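Local coordinates for hypothetical protein PH1570 (Pyrococcus horikoshii, PDB 2HQ4) that is of unknown function and belongs to the Ph1570 family, with an antiparallel beta sheet and several helices, at residues Val42-Ile47 with Cys65-Trp70. Residues are numbered along the deposited sequence; the frame is centred on the assembly and turned at random.
Sequences VLLAMI and CAKEFW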
loop_
_atom_site.group_PDB
_atom_site.type_symbol
_atom_site.label_atom_id
_atom_site.label_comp_id
_atom_site.label_asym_id
_atom_site.label_seq_id
_atom_site.Cartn_x
_atom_site.Cartn_y
_atom_site.Cartn_z
ATOM N N VAL A 42 0.940 0.596 7.039
ATOM C CA VAL A 42 1.502 1.224 5.827
ATOM C C VAL A 42 0.531 2.301 5.307
ATOM O O VAL A 42 0.935 3.427 4.987
ATOM C CB VAL A 42 1.786 0.161 4.704
ATOM C CG1 VAL A 42 2.324 0.857 3.428
ATOM C CG2 VAL A 42 2.776 -0.866 5.231
ATOM N N LEU A 43 -0.759 1.990 5.280
ATOM C CA LEU A 43 -1.731 2.967 4.793
ATOM C C LEU A 43 -1.786 4.198 5.730
ATOM O O LEU A 43 -1.832 5.366 5.277
ATOM C CB LEU A 43 -3.090 2.278 4.604
ATOM C CG LEU A 43 -3.348 1.702 3.181
ATOM C CD1 LEU A 43 -2.239 0.798 2.653
ATOM C CD2 LEU A 43 -4.658 0.982 3.238
ATOM N N LEU A 44 -1.726 3.952 7.039
ATOM C CA LEU A 44 -1.675 5.053 8.029
ATOM C C LEU A 44 -0.485 5.956 7.812
ATOM O O LEU A 44 -0.602 7.197 7.845
ATOM C CB LEU A 44 -1.594 4.499 9.470
ATOM C CG LEU A 44 -2.878 3.862 9.953
ATOM C CD1 LEU A 44 -2.667 3.186 11.358
ATOM C CD2 LEU A 44 -3.901 4.974 10.051
ATOM N N ALA A 45 0.673 5.350 7.574
ATOM C CA ALA A 45 1.877 6.137 7.309
ATOM C C ALA A 45 1.738 6.967 6.026
ATOM O O ALA A 45 2.184 8.119 5.971
ATOM C CB ALA A 45 3.096 5.211 7.237
ATOM N N MET A 46 1.127 6.388 4.993
ATOM C CA MET A 46 0.882 7.139 3.741
ATOM C C MET A 46 -0.023 8.357 3.979
ATOM O O MET A 46 0.205 9.416 3.389
ATOM C CB MET A 46 0.215 6.205 2.686
ATOM C CG MET A 46 1.140 5.033 2.158
ATOM S SD MET A 46 0.258 3.775 1.193
ATOM C CE MET A 46 -0.086 4.757 -0.290
ATOM N N ILE A 47 -1.065 8.200 4.803
ATOM C CA ILE A 47 -2.010 9.287 5.135
ATOM C C ILE A 47 -1.295 10.403 5.895
ATOM O O ILE A 47 -1.416 11.589 5.560
ATOM C CB ILE A 47 -3.232 8.732 5.963
ATOM C CG1 ILE A 47 -4.145 7.916 5.057
ATOM C CG2 ILE A 47 -4.042 9.873 6.592
ATOM C CD1 ILE A 47 -5.140 6.877 5.822
ATOM N N CYS A 65 -7.859 10.221 12.862
ATOM C CA CYS A 65 -9.165 9.717 12.460
ATOM C C CYS A 65 -9.103 8.253 11.910
ATOM O O CYS A 65 -9.925 7.389 12.266
ATOM C CB CYS A 65 -9.774 10.691 11.419
ATOM S SG CYS A 65 -11.323 10.166 10.624
ATOM N N ALA A 66 -8.122 7.995 11.042
ATOM C CA ALA A 66 -7.988 6.694 10.395
ATOM C C ALA A 66 -7.567 5.666 11.462
ATOM O O ALA A 66 -8.042 4.519 11.429
ATOM C CB ALA A 66 -6.937 6.775 9.268
ATOM N N LYS A 67 -6.701 6.082 12.396
ATOM C CA LYS A 67 -6.285 5.204 13.525
ATOM C C LYS A 67 -7.471 4.792 14.409
ATOM O O LYS A 67 -7.594 3.620 14.815
ATOM C CB LYS A 67 -5.199 5.846 14.387
ATOM C CG LYS A 67 -3.757 5.736 13.837
ATOM C CD LYS A 67 -2.719 6.182 14.866
ATOM C CE LYS A 67 -2.937 7.614 15.310
ATOM N NZ LYS A 67 -1.913 8.122 16.285
ATOM N N GLU A 68 -8.352 5.748 14.672
ATOM C CA GLU A 68 -9.579 5.508 15.431
ATOM C C GLU A 68 -10.487 4.538 14.657
ATOM O O GLU A 68 -10.960 3.533 15.211
ATOM C CB GLU A 68 -10.279 6.852 15.738
ATOM C CG GLU A 68 -11.055 6.905 17.075
ATOM C CD GLU A 68 -11.556 8.321 17.409
ATOM O OE1 GLU A 68 -11.714 9.155 16.462
ATOM O OE2 GLU A 68 -11.767 8.617 18.628
ATOM N N PHE A 69 -10.685 4.806 13.361
ATOM C CA PHE A 69 -11.460 3.933 12.488
ATOM C C PHE A 69 -10.956 2.477 12.471
ATOM O O PHE A 69 -11.765 1.537 12.597
ATOM C CB PHE A 69 -11.508 4.505 11.065
ATOM C CG PHE A 69 -12.283 3.655 10.101
ATOM C CD1 PHE A 69 -13.657 3.521 10.227
ATOM C CD2 PHE A 69 -11.632 2.980 9.073
ATOM C CE1 PHE A 69 -14.400 2.734 9.332
ATOM C CE2 PHE A 69 -12.345 2.191 8.186
ATOM C CZ PHE A 69 -13.750 2.074 8.308
ATOM N N TRP A 70 -9.645 2.299 12.322
ATOM C CA TRP A 70 -9.061 0.968 12.246
ATOM C C TRP A 70 -8.702 0.353 13.615
ATOM O O TRP A 70 -8.266 -0.802 13.678
ATOM C CB TRP A 70 -7.813 0.988 11.361
ATOM C CG TRP A 70 -8.115 1.016 9.880
ATOM C CD1 TRP A 70 -9.164 0.425 9.232
ATOM C CD2 TRP A 70 -7.329 1.646 8.874
ATOM N NE1 TRP A 70 -9.081 0.656 7.871
ATOM C CE2 TRP A 70 -7.962 1.405 7.628
ATOM C CE3 TRP A 70 -6.150 2.397 8.901
ATOM C CZ2 TRP A 70 -7.448 1.884 6.415
ATOM C CZ3 TRP A 70 -5.642 2.885 7.677
ATOM C CH2 TRP A 70 -6.308 2.628 6.462
#
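An antiparallel helix pair, formed by consecutive helices 40-55 and 61-70, brings L43, L44 and I47 against A66, K67 and W70. The segment axes approach to 10.4 Å at an angle of 160°, and the contacts between them are all carbon to carbon, with no hydrogen bond between the segments. W70 reaches across with CG beside its own backbone N (chi1 -78°), which brings the six-membered ring, through CE3, CZ3 and CH2, against the first helix. L44 meets the edge of that ring near its plane, CD2 lying 3.6 Å from CE3 of W70, while the two side chains run past each other in opposite directions. L43 crosses the indole at about a right angle, its CB 3.7 Å from CH2 of W70. NE1 donates to the carbonyl of F19, tying the helix pair to strand 16-19. An alanine in place of W70 would probably leave a gap beside L43 and L44 and the F19 carbonyl without its indole donor. One turn back, A66 CB meets two methyls of the first helix, 3.6 Å from L44 CD2 and 3.9 Å from I47 CD1. L44 CD1 rests 3.7 Å from CG of K67, whose NZ turns away to E64 and the L74 carbonyl.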